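Local structure of tyrosyl-tRNA synthetase (Aeropyrum pernix, 2CYA) at residues D116-E119 / L120-K124; T307-E310 / E311-D315; A247-V250 / V251-D254; G85-M88 / D89-R92; R12-R15 / N16-E19. The protein probably joins tyrosine to its cognate tRNA in two steps, first activating the amino acid with ATP and then transferring it to the acceptor end, working as a homodimer. All coordinates share one frame; numbering follows the deposited sequence.

Interaction 1 of 5, residues D116-E119 / L120-K124; sequences DAEE and LASDK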
loop_
_atom_site.group_PDB
_atom_site.type_symbol
_atom_site.label_atom_id
_atom_site.label_comp_id
_atom_site.label_asym_id
_atom_site.label_seq_id
_atom_site.Cartn_x
_atom_site.Cartn_y
_atom_site.Cartn_z
ATOM N N ASP A 116 -0.286 -4.861 18.402
ATOM C CA ASP A 116 -1.272 -5.251 17.385
ATOM C C ASP A 116 -0.950 -4.396 16.143
ATOM O O ASP A 116 -0.709 -3.199 16.260
ATOM C CB ASP A 116 -2.698 -4.929 17.875
ATOM C CG ASP A 116 -3.776 -5.400 16.904
ATOM O OD1 ASP A 116 -3.716 -5.044 15.705
ATOM O OD2 ASP A 116 -4.684 -6.131 17.338
ATOM N N ALA A 117 -0.921 -5.000 14.960
ATOM C CA ALA A 117 -0.621 -4.245 13.740
ATOM C C ALA A 117 -1.487 -2.975 13.616
ATOM O O ALA A 117 -1.100 -2.010 12.958
ATOM C CB ALA A 117 -0.832 -5.136 12.526
ATOM N N GLU A 118 -2.655 -2.983 14.252
ATOM C CA GLU A 118 -3.556 -1.837 14.200
ATOM C C GLU A 118 -2.903 -0.554 14.698
ATOM O O GLU A 118 -3.223 0.534 14.213
ATOM C CB GLU A 118 -4.811 -2.099 15.036
ATOM C CG GLU A 118 -5.933 -1.132 14.744
ATOM C CD GLU A 118 -7.142 -1.817 14.141
ATOM O OE1 GLU A 118 -6.984 -2.668 13.225
ATOM O OE2 GLU A 118 -8.262 -1.496 14.586
ATOM N N GLU A 119 -2.003 -0.671 15.667
ATOM C CA GLU A 119 -1.324 0.499 16.200
ATOM C C GLU A 119 -0.415 1.086 15.134
ATOM O O GLU A 119 -0.248 2.294 15.057
ATOM C CB GLU A 119 -0.497 0.147 17.445
ATOM C CG GLU A 119 -1.280 -0.595 18.517
ATOM C CD GLU A 119 -0.428 -0.952 19.737
ATOM O OE1 GLU A 119 -0.771 -1.951 20.420
ATOM O OE2 GLU A 119 0.569 -0.233 20.007
ATOM N N LEU A 120 0.184 0.238 14.308
ATOM C CA LEU A 120 1.042 0.750 13.254
ATOM C C LEU A 120 0.169 1.332 12.134
ATOM O O LEU A 120 0.468 2.393 11.590
ATOM C CB LEU A 120 1.930 -0.372 12.701
ATOM C CG LEU A 120 3.288 -0.612 13.388
ATOM C CD1 LEU A 120 3.115 -0.786 14.892
ATOM C CD2 LEU A 120 3.935 -1.835 12.786
ATOM N N ALA A 121 -0.917 0.634 11.818
ATOM C CA ALA A 121 -1.833 1.037 10.763
ATOM C C ALA A 121 -2.443 2.419 10.971
ATOM O O ALA A 121 -2.822 3.074 9.998
ATOM C CB ALA A 121 -2.959 -0.013 10.611
ATOM N N SER A 122 -2.513 2.848 12.232
ATOM C CA SER A 122 -3.093 4.128 12.628
ATOM C C SER A 122 -2.128 5.278 12.521
ATOM O O SER A 122 -2.489 6.410 12.813
ATOM C CB SER A 122 -3.555 4.092 14.092
ATOM O OG SER A 122 -4.494 3.065 14.324
ATOM N N ASP A 123 -0.892 4.999 12.149
ATOM C CA ASP A 123 0.084 6.068 12.073
ATOM C C ASP A 123 0.420 6.347 10.628
ATOM O O ASP A 123 0.874 5.458 9.906
ATOM C CB ASP A 123 1.350 5.686 12.846
ATOM C CG ASP A 123 2.316 6.847 12.994
ATOM O OD1 ASP A 123 2.140 7.884 12.312
ATOM O OD2 ASP A 123 3.262 6.729 13.799
ATOM N N LYS A 124 0.196 7.587 10.212
ATOM C CA LYS A 124 0.489 7.982 8.841
ATOM C C LYS A 124 1.957 7.745 8.511
ATOM O O LYS A 124 2.302 7.381 7.382
ATOM C CB LYS A 124 0.122 9.454 8.622
ATOM C CG LYS A 124 0.997 10.482 9.323
ATOM C CD LYS A 124 0.426 11.892 9.080
ATOM C CE LYS A 124 1.479 12.986 9.238
ATOM N NZ LYS A 124 2.054 12.974 10.610
#
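Ser122 reaches back along the chain to the carbonyl of Glu118, and this one oxygen carries both side-chain and backbone bonds at the end of a short helix. The hydroxyl lies beside its own backbone N (chi1 -58°), which turns it back towards the preceding turn, and Ser122 OG gives a bond of 2.8 Å to Glu118 O, tilted 26° from the carbonyl plane. Ser122 N adds a weak bond to the same oxygen. One step earlier, Ala121 N donates to Ala117 O over 2.9 Å in a straight helical bond, while the bond of Leu120 N to that carbonyl is weak.

At the start of the helix Asp116 is the N-cap, and its OD1 accepts from Glu118 N at 2.7 Å; OD1 also meets the hydroxyl of Thr75. Strand 113-116, the outermost of the parallel strands in the Rossmann-type sheet of a class I synthetase, thus passes into helix 117-121. Asp123 caps the next helix through OD1, and its OD2 is hydrogen-bonded to the hydroxyl of Tyr175.

The remaining contacts are van der Waals packing. Leu120 CB lies 3.5 Å from Ala117 O, and its side chain packs on Asp172, a predicted tyrosine-binding residue. Ala121 CB sits 3.6 Å from Ala117 O and touches Trp76, whose indole N-H binds Glu118 OE1. Glu118 and Ser122 also pack on Lys124 of the second subunit.

Interaction 2 of 5, residues T307-E310 / E311-D315; sequences TSYE and ELERD
The ring of Tyr309 has the carboxylate of Glu313 at its edge: Glu313 OE2 lies near the ring plane, 3.2 Å from Tyr309 CE2, and the two planes stand 85° apart. Leu312 CD2 approaches the same ring obliquely, as Glu310 CG does the guanidinium of Arg314. Swinging the tyrosine away from its backbone N (chi1 169°) lays the ring along the helix towards the next turn, where Tyr309 OH donates to Glu313 OE2 over 2.9 Å, using the anti lone pair of that oxygen. Leu277 and Arg281 of helix 275-284 also touch the ring.

The N-terminus of helix 309-317 is finished by Ser308, the N-cap, whose OG accepts from Glu311 N at 3.0 Å with an N-H···O angle of 158°. Glu311, extended beyond CG, reaches back past the cap. Its OE2 takes a bond of 2.7 Å from Thr307 OG1 on the syn side and a weak one from Ser308 OG, so a single carboxylate oxygen gathers two hydroxyls. Below the cap, regular helical bonds run from Glu313 N to Tyr309 O and from Arg314 N to Glu310 O.

Glu310, bent beyond CG, crosses Arg314 at about a right angle. Its OE2 stays 4.1 Å from Arg314 NE, beyond salt-bridge range, and 4.0 Å from Glu313 OE1. The helix N-terminus is likely to steady Glu310 and Glu311; Thr307 and, weakly, Ser308 donate to Glu311 and Tyr309 to Glu313, while the nearby arginine probably offsets part of the repulsion between Glu310 and Glu313.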
loop_
_atom_site.group_PDB
_atom_site.type_symbol
_atom_site.label_atom_id
_atom_site.label_comp_id
_atom_site.label_asym_id
_atom_site.label_seq_id
_atom_site.Cartn_x
_atom_site.Cartn_y
_atom_site.Cartn_z
ATOM N N THR A 307 20.587 -37.837 26.861
ATOM C CA THR A 307 20.839 -36.561 27.501
ATOM C C THR A 307 21.129 -35.464 26.488
ATOM O O THR A 307 21.306 -34.308 26.854
ATOM C CB THR A 307 22.019 -36.672 28.494
ATOM O OG1 THR A 307 23.210 -37.055 27.791
ATOM C CG2 THR A 307 21.717 -37.708 29.550
ATOM N N SER A 308 21.183 -35.833 25.215
ATOM C CA SER A 308 21.436 -34.864 24.156
ATOM C C SER A 308 20.687 -35.333 22.923
ATOM O O SER A 308 20.365 -36.515 22.805
ATOM C CB SER A 308 22.931 -34.774 23.830
ATOM O OG SER A 308 23.307 -35.726 22.840
ATOM N N TYR A 309 20.408 -34.413 22.009
ATOM C CA TYR A 309 19.699 -34.777 20.800
ATOM C C TYR A 309 20.616 -35.531 19.860
ATOM O O TYR A 309 20.202 -36.509 19.236
ATOM C CB TYR A 309 19.172 -33.555 20.061
ATOM C CG TYR A 309 18.663 -33.918 18.686
ATOM C CD1 TYR A 309 17.447 -34.572 18.528
ATOM C CD2 TYR A 309 19.441 -33.698 17.551
ATOM C CE1 TYR A 309 17.018 -35.003 17.284
ATOM C CE2 TYR A 309 19.023 -34.136 16.292
ATOM C CZ TYR A 309 17.810 -34.789 16.173
ATOM O OH TYR A 309 17.389 -35.239 14.946
ATOM N N GLU A 310 21.854 -35.061 19.742
ATOM C CA GLU A 310 22.816 -35.694 18.848
ATOM C C GLU A 310 22.987 -37.170 19.193
ATOM O O GLU A 310 23.120 -38.006 18.300
ATOM C CB GLU A 310 24.165 -34.972 18.908
ATOM C CG GLU A 310 25.089 -35.330 17.747
ATOM C CD GLU A 310 24.411 -35.183 16.379
ATOM O OE1 GLU A 310 23.954 -34.061 16.054
ATOM O OE2 GLU A 310 24.335 -36.188 15.628
ATOM N N GLU A 311 22.982 -37.489 20.483
ATOM C CA GLU A 311 23.107 -38.878 20.908
ATOM C C GLU A 311 21.965 -39.658 20.271
ATOM O O GLU A 311 22.184 -40.646 19.569
ATOM C CB GLU A 311 22.996 -38.991 22.427
ATOM C CG GLU A 311 24.229 -38.566 23.195
ATOM C CD GLU A 311 23.979 -38.538 24.693
ATOM O OE1 GLU A 311 23.478 -39.552 25.236
ATOM O OE2 GLU A 311 24.282 -37.498 25.323
ATOM N N LEU A 312 20.744 -39.193 20.524
ATOM C CA LEU A 312 19.543 -39.814 19.991
ATOM C C LEU A 312 19.633 -40.010 18.483
ATOM O O LEU A 312 19.281 -41.072 17.974
ATOM C CB LEU A 312 18.316 -38.952 20.330
ATOM C CG LEU A 312 16.919 -39.391 19.867
ATOM C CD1 LEU A 312 15.875 -38.470 20.472
ATOM C CD2 LEU A 312 16.823 -39.357 18.355
ATOM N N GLU A 313 20.100 -38.987 17.766
ATOM C CA GLU A 313 20.195 -39.079 16.311
ATOM C C GLU A 313 21.177 -40.142 15.835
ATOM O O GLU A 313 20.921 -40.830 14.846
ATOM C CB GLU A 313 20.574 -37.737 15.690
ATOM C CG GLU A 313 19.781 -37.480 14.434
ATOM C CD GLU A 313 20.401 -36.455 13.529
ATOM O OE1 GLU A 313 21.426 -36.778 12.894
ATOM O OE2 GLU A 313 19.863 -35.331 13.450
ATOM N N ARG A 314 22.308 -40.259 16.524
ATOM C CA ARG A 314 23.299 -41.268 16.163
ATOM C C ARG A 314 22.639 -42.632 16.345
ATOM O O ARG A 314 22.512 -43.400 15.390
ATOM C CB ARG A 314 24.536 -41.139 17.055
ATOM C CG ARG A 314 25.264 -39.819 16.873
ATOM C CD ARG A 314 26.510 -39.742 17.735
ATOM N NE ARG A 314 27.209 -38.471 17.561
ATOM C CZ ARG A 314 28.360 -38.159 18.152
ATOM N NH1 ARG A 314 28.953 -39.028 18.964
ATOM N NH2 ARG A 314 28.924 -36.977 17.925
ATOM N N ASP A 315 22.200 -42.915 17.568
ATOM C CA ASP A 315 21.523 -44.172 17.874
ATOM C C ASP A 315 20.372 -44.436 16.903
ATOM O O ASP A 315 20.079 -45.588 16.579
ATOM C CB ASP A 315 20.973 -44.140 19.298
ATOM C CG ASP A 315 21.971 -44.633 20.320
ATOM O OD1 ASP A 315 23.152 -44.235 20.241
ATOM O OD2 ASP A 315 21.570 -45.412 21.212
#

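Interaction 3 of 5, residues A247-V250 / V251-D254; sequences AVFV and VDSD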
loop_
_atom_site.group_PDB
_atom_site.type_symbol
_atom_site.label_atom_id
_atom_site.label_comp_id
_atom_site.label_asym_id
_atom_site.label_seq_id
_atom_site.Cartn_x
_atom_site.Cartn_y
_atom_site.Cartn_z
ATOM N N ALA A 247 -0.856 -31.949 12.325
ATOM C CA ALA A 247 -0.332 -30.950 13.242
ATOM C C ALA A 247 -0.828 -31.179 14.668
ATOM O O ALA A 247 -1.985 -31.540 14.893
ATOM C CB ALA A 247 -0.730 -29.562 12.772
ATOM N N VAL A 248 0.049 -30.959 15.635
ATOM C CA VAL A 248 -0.319 -31.120 17.024
ATOM C C VAL A 248 -0.626 -29.738 17.588
ATOM O O VAL A 248 0.252 -28.876 17.640
ATOM C CB VAL A 248 0.828 -31.776 17.821
ATOM C CG1 VAL A 248 0.425 -31.952 19.282
ATOM C CG2 VAL A 248 1.169 -33.127 17.192
ATOM N N PHE A 249 -1.873 -29.508 17.983
ATOM C CA PHE A 249 -2.235 -28.202 18.543
ATOM C C PHE A 249 -1.980 -28.177 20.049
ATOM O O PHE A 249 -1.971 -29.228 20.698
ATOM C CB PHE A 249 -3.703 -27.878 18.259
ATOM C CG PHE A 249 -4.034 -27.849 16.802
ATOM C CD1 PHE A 249 -4.570 -28.963 16.177
ATOM C CD2 PHE A 249 -3.756 -26.716 16.038
ATOM C CE1 PHE A 249 -4.825 -28.957 14.800
ATOM C CE2 PHE A 249 -4.006 -26.699 14.660
ATOM C CZ PHE A 249 -4.540 -27.820 14.042
ATOM N N VAL A 250 -1.782 -26.979 20.598
ATOM C CA VAL A 250 -1.498 -26.857 22.016
ATOM C C VAL A 250 -2.685 -27.247 22.864
ATOM O O VAL A 250 -2.568 -27.288 24.079
ATOM C CB VAL A 250 -1.042 -25.420 22.421
ATOM C CG1 VAL A 250 0.280 -25.087 21.749
ATOM C CG2 VAL A 250 -2.104 -24.405 22.064
ATOM N N VAL A 251 -3.824 -27.531 22.233
ATOM C CA VAL A 251 -4.998 -27.938 22.994
ATOM C C VAL A 251 -5.482 -29.338 22.638
ATOM O O VAL A 251 -6.591 -29.718 23.012
ATOM C CB VAL A 251 -6.204 -26.957 22.842
ATOM C CG1 VAL A 251 -5.856 -25.585 23.436
ATOM C CG2 VAL A 251 -6.616 -26.848 21.381
ATOM N N ASP A 252 -4.672 -30.102 21.911
ATOM C CA ASP A 252 -5.046 -31.476 21.580
ATOM C C ASP A 252 -4.982 -32.298 22.870
ATOM O O ASP A 252 -4.166 -32.016 23.757
ATOM C CB ASP A 252 -4.065 -32.114 20.583
ATOM C CG ASP A 252 -4.329 -31.717 19.157
ATOM O OD1 ASP A 252 -5.453 -31.280 18.874
ATOM O OD2 ASP A 252 -3.411 -31.857 18.314
ATOM N N SER A 253 -5.821 -33.327 22.955
ATOM C CA SER A 253 -5.858 -34.209 24.123
ATOM C C SER A 253 -4.622 -35.095 24.104
ATOM O O SER A 253 -3.946 -35.190 23.073
ATOM C CB SER A 253 -7.110 -35.097 24.066
ATOM O OG SER A 253 -7.058 -35.972 22.940
ATOM N N ASP A 254 -4.326 -35.742 25.232
ATOM C CA ASP A 254 -3.176 -36.650 25.311
ATOM C C ASP A 254 -3.383 -37.767 24.280
ATOM O O ASP A 254 -2.435 -38.221 23.645
ATOM C CB ASP A 254 -3.065 -37.296 26.706
ATOM C CG ASP A 254 -2.676 -36.302 27.798
ATOM O OD1 ASP A 254 -2.675 -36.709 28.971
ATOM O OD2 ASP A 254 -2.361 -35.129 27.497
#
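Asp252 turns its carboxylate back over the chain, with CG beside its own backbone N and opposite the carbonyl carbon, so that OD2 accepts from Phe249 N at 2.8 Å, with an N-H···O angle of 156°. The donor comes from above the carboxylate plane, 67° out of it. The same oxygen forms a salt bridge with Lys260, whose ammonium group also binds Ala247 O, a pairing that probably balances the charge of this buried acid. A second link runs the other way: Asp252 N donates to Phe249 O over 3.1 Å and closes a type I beta turn from Phe249 to Asp252. One residue thus holds both the N-H and the carbonyl of Phe249.

Around this core come packing contacts. Asp252 OD1 lies in the plane of the Phe249 ring at its edge, 3.7 Å from Phe249 CD1, and ring and carboxylate planes stand 86° apart. In the apolar part, Val251 CG2 rests 4.4 Å from Phe249 CB, while Val250 and Val251, at the corners of the turn, pack against helix 323-346. An alanine in place of Asp252 would probably leave Phe249 N and the ammonium of Lys260 without their carboxylate mate, and the loop less firmly bent.

Phe249 touches Lys241 of the KMSKS region and lies close to His49, both inferred ATP ligands. Val248 and Val250 make backbone bonds to Ile50 and Ala48, on either side of that histidine. The turn thus lies between the KMSKS region and the HIGH-like segment, the two signatures that form the ATP site in class I synthetases.

Interaction 4 of 5, residues G85-M88 / D89-R92; sequences GGDM and DLIR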
loop_
_atom_site.group_PDB
_atom_site.type_symbol
_atom_site.label_atom_id
_atom_site.label_comp_id
_atom_site.label_asym_id
_atom_site.label_seq_id
_atom_site.Cartn_x
_atom_site.Cartn_y
_atom_site.Cartn_z
ATOM N N GLY A 85 -11.084 -16.555 7.511
ATOM C CA GLY A 85 -12.048 -15.854 6.683
ATOM C C GLY A 85 -11.979 -14.345 6.771
ATOM O O GLY A 85 -12.956 -13.670 6.464
ATOM N N GLY A 86 -10.838 -13.808 7.188
ATOM C CA GLY A 86 -10.708 -12.366 7.295
ATOM C C GLY A 86 -11.490 -11.782 8.457
ATOM O O GLY A 86 -11.664 -10.567 8.549
ATOM N N ASP A 87 -11.957 -12.648 9.349
ATOM C CA ASP A 87 -12.718 -12.213 10.517
ATOM C C ASP A 87 -11.721 -11.658 11.534
ATOM O O ASP A 87 -11.082 -12.411 12.264
ATOM C CB ASP A 87 -13.467 -13.416 11.112
ATOM C CG ASP A 87 -14.460 -13.023 12.190
ATOM O OD1 ASP A 87 -14.138 -12.159 13.046
ATOM O OD2 ASP A 87 -15.571 -13.608 12.185
ATOM N N MET A 88 -11.604 -10.337 11.586
ATOM C CA MET A 88 -10.671 -9.687 12.492
ATOM C C MET A 88 -10.836 -10.030 13.972
ATOM O O MET A 88 -9.852 -10.000 14.725
ATOM C CB MET A 88 -10.722 -8.166 12.287
ATOM C CG MET A 88 -10.189 -7.703 10.921
ATOM S SD MET A 88 -8.474 -8.263 10.583
ATOM C CE MET A 88 -7.578 -7.166 11.670
ATOM N N ASP A 89 -12.061 -10.342 14.399
ATOM C CA ASP A 89 -12.312 -10.696 15.798
ATOM C C ASP A 89 -11.668 -12.040 16.142
ATOM O O ASP A 89 -11.141 -12.236 17.238
ATOM C CB ASP A 89 -13.811 -10.808 16.075
ATOM C CG ASP A 89 -14.548 -9.507 15.856
ATOM O OD1 ASP A 89 -14.210 -8.513 16.530
ATOM O OD2 ASP A 89 -15.470 -9.488 15.007
ATOM N N LEU A 90 -11.756 -12.972 15.206
ATOM C CA LEU A 90 -11.200 -14.300 15.378
ATOM C C LEU A 90 -9.674 -14.239 15.313
ATOM O O LEU A 90 -8.972 -14.989 15.995
ATOM C CB LEU A 90 -11.743 -15.214 14.282
ATOM C CG LEU A 90 -12.933 -16.119 14.615
ATOM C CD1 LEU A 90 -13.919 -15.451 15.569
ATOM C CD2 LEU A 90 -13.596 -16.508 13.311
ATOM N N ILE A 91 -9.163 -13.333 14.491
ATOM C CA ILE A 91 -7.723 -13.181 14.364
ATOM C C ILE A 91 -7.171 -12.622 15.674
ATOM O O ILE A 91 -6.129 -13.067 16.151
ATOM C CB ILE A 91 -7.363 -12.247 13.203
ATOM C CG1 ILE A 91 -7.737 -12.918 11.885
ATOM C CG2 ILE A 91 -5.868 -11.881 13.256
ATOM C CD1 ILE A 91 -7.454 -12.058 10.654
ATOM N N ARG A 92 -7.884 -11.662 16.255
ATOM C CA ARG A 92 -7.474 -11.056 17.516
ATOM C C ARG A 92 -7.526 -12.105 18.615
ATOM O O ARG A 92 -6.667 -12.139 19.494
ATOM C CB ARG A 92 -8.409 -9.907 17.901
ATOM C CG ARG A 92 -7.695 -8.575 18.149
ATOM C CD ARG A 92 -7.964 -7.581 17.030
ATOM N NE ARG A 92 -9.406 -7.405 16.832
ATOM C CZ ARG A 92 -9.957 -6.634 15.894
ATOM N NH1 ARG A 92 -9.185 -5.951 15.051
ATOM N NH2 ARG A 92 -11.283 -6.560 15.802
#
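Asp87 lays its carboxylate across the first turn of helix 88-104, with OD1 turned to the backbone and OD2 to the side chain of Leu90. Its CG is trans to the backbone N (chi1 -171°), which puts Asp87 OD1 3.1 Å from Asp89 N and 3.3 Å from Leu90 N. Both bonds are weak, so the N-cap shares one oxygen between two donors instead of binding either tightly. The other branch passes obliquely over the leucine: Leu90 CD2 sits 3.7 Å from Asp87 OD2. In the backbone, Ile91 N bonds to Asp87 O in the carbonyl plane.

Met88 doubles back, folded at its second and third side-chain bonds, and crosses both Ile91 and Arg92. Its sulfur meets Ile91 CD1 at 3.9 Å, while Met88 CE lies equally near Arg92 NH1. The arginine is curled as well, and this brings one face of its guanidinium over the carbonyl of Met88, which lies 3.3 Å above the plane and offset towards the rim. That oxygen takes its helical bond from Arg92 N instead. The curl also lets Arg92 NH2 form a salt bridge of 3.6 Å with Asp89 OD1, a pairing that probably eases the closeness of the Asp87 and Asp89 carboxylates.

Met88 and Ile91 face Thr75 and other residues of helix 75-80, whereas Asp87 and Leu90 touch Lys361. The arrangement is a helix N-cap at the start of the long helix in the beta-alpha-beta crossover between parallel strands 68-73 and 113-116 of the Rossmann fold.

Interaction 5 of 5, residues R12-R15 / N16-E19; sequences RIAR and NTVE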
loop_
_atom_site.group_PDB
_atom_site.type_symbol
_atom_site.label_atom_id
_atom_site.label_comp_id
_atom_site.label_asym_id
_atom_site.label_seq_id
_atom_site.Cartn_x
_atom_site.Cartn_y
_atom_site.Cartn_z
ATOM N N ARG A 12 23.610 -18.058 22.845
ATOM C CA ARG A 12 22.264 -18.136 23.377
ATOM C C ARG A 12 21.262 -17.742 22.278
ATOM O O ARG A 12 20.211 -18.356 22.138
ATOM C CB ARG A 12 22.129 -17.199 24.574
ATOM C CG ARG A 12 20.708 -16.731 24.847
ATOM C CD ARG A 12 20.316 -17.022 26.270
ATOM N NE ARG A 12 20.291 -18.464 26.505
ATOM C CZ ARG A 12 20.316 -19.023 27.711
ATOM N NH1 ARG A 12 20.369 -18.258 28.795
ATOM N NH2 ARG A 12 20.280 -20.346 27.831
ATOM N N ILE A 13 21.603 -16.710 21.513
ATOM C CA ILE A 13 20.756 -16.243 20.422
ATOM C C ILE A 13 20.824 -17.206 19.238
ATOM O O ILE A 13 19.801 -17.515 18.622
ATOM C CB ILE A 13 21.188 -14.823 19.947
ATOM C CG1 ILE A 13 20.838 -13.798 21.016
ATOM C CG2 ILE A 13 20.528 -14.476 18.631
ATOM C CD1 ILE A 13 21.424 -12.434 20.762
ATOM N N ALA A 14 22.019 -17.698 18.927
ATOM C CA ALA A 14 22.187 -18.597 17.791
ATOM C C ALA A 14 21.680 -20.018 17.987
ATOM O O ALA A 14 21.316 -20.682 17.017
ATOM C CB ALA A 14 23.652 -18.645 17.376
ATOM N N ARG A 15 21.658 -20.480 19.230
ATOM C CA ARG A 15 21.236 -21.846 19.541
ATOM C C ARG A 15 19.958 -22.298 18.825
ATOM O O ARG A 15 18.903 -21.684 18.953
ATOM C CB ARG A 15 21.097 -22.012 21.072
ATOM C CG ARG A 15 19.678 -21.923 21.622
ATOM C CD ARG A 15 19.598 -21.268 23.007
ATOM N NE ARG A 15 20.218 -22.059 24.058
ATOM C CZ ARG A 15 19.703 -22.222 25.274
ATOM N NH1 ARG A 15 18.547 -21.648 25.598
ATOM N NH2 ARG A 15 20.347 -22.962 26.171
ATOM N N ASN A 16 20.100 -23.361 18.038
ATOM C CA ASN A 16 19.011 -23.983 17.303
ATOM C C ASN A 16 18.410 -23.244 16.105
ATOM O O ASN A 16 17.405 -23.677 15.540
ATOM C CB ASN A 16 17.904 -24.369 18.281
ATOM C CG ASN A 16 18.307 -25.524 19.173
ATOM O OD1 ASN A 16 18.741 -26.580 18.684
ATOM N ND2 ASN A 16 18.168 -25.337 20.487
ATOM N N THR A 17 19.023 -22.140 15.710
ATOM C CA THR A 17 18.537 -21.412 14.565
ATOM C C THR A 17 19.059 -22.086 13.297
ATOM O O THR A 17 20.059 -22.812 13.331
ATOM C CB THR A 17 19.023 -19.964 14.621
ATOM O OG1 THR A 17 20.456 -19.944 14.650
ATOM C CG2 THR A 17 18.495 -19.293 15.873
ATOM N N VAL A 18 18.370 -21.854 12.185
ATOM C CA VAL A 18 18.762 -22.406 10.894
ATOM C C VAL A 18 19.842 -21.506 10.280
ATOM O O VAL A 18 20.757 -21.976 9.605
ATOM C CB VAL A 18 17.562 -22.451 9.916
ATOM C CG1 VAL A 18 18.032 -22.858 8.523
ATOM C CG2 VAL A 18 16.517 -23.416 10.419
ATOM N N GLU A 19 19.728 -20.205 10.511
ATOM C CA GLU A 19 20.698 -19.273 9.968
ATOM C C GLU A 19 20.583 -17.925 10.649
ATOM O O GLU A 19 19.557 -17.594 11.246
ATOM C CB GLU A 19 20.477 -19.082 8.458
ATOM C CG GLU A 19 19.282 -18.164 8.104
ATOM C CD GLU A 19 19.089 -17.964 6.601
ATOM O OE1 GLU A 19 19.992 -18.345 5.834
ATOM O OE2 GLU A 19 18.039 -17.419 6.178
#
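Thr17 grips the carbonyl of Ala14 twice, with its backbone N-H and with its hydroxyl. The setting is a type II beta turn, Ala14 to Thr17, which carries the chain out of helix 5-14 towards edge strand 19-21. Thr17 N closes the turn over 3.0 Å, and Thr17 OG1 adds a short bond of 2.6 Å, tilted 18° from the carbonyl plane. The hydroxyl can reach because it stands between the backbone N and the carbonyl carbon (chi1 59°), facing the helix end.

Asn16 takes the third position of the turn with positive phi (71°), and its CB is pressed to 2.9 Å from Arg15 O, a tight fit expected of a residue other than glycine there. Arg15, the first residue off the helix, sends its guanidinium to salt bridges with Asp61 and Asp288, while its carbonyl, like that of Ile13, binds the ammonium of Lys58.

A valine in place of Thr17 would probably leave Ala14 O with only the backbone half of its grip and the turn less firmly closed. The methyl branch packs as well: Thr17 CG2 lies 3.5 Å from Ile13 O.

How the interactions relate
Along the chain the order is interaction 5, 4, 1, 3, 2. Interactions 5 and 1 adjoin the two outermost strands of the central sheet, 19-21 and 113-116, with centres about 30 Å apart. Interaction 4 opens helix 88-104, which leads to strand 113-116, and it touches interaction 1 through Asp116 OD2 and Arg92 CD, 3.6 Å apart. Interactions 3 and 2, about 25 Å apart between centres, follow the last strand of that sheet, 207-211, in the sequence. The centres of interactions 1 and 2 are about 46 Å apart, on opposite sides of the chain's centre. All five thus mark places where a helix begins or ends, or a turn leads into one.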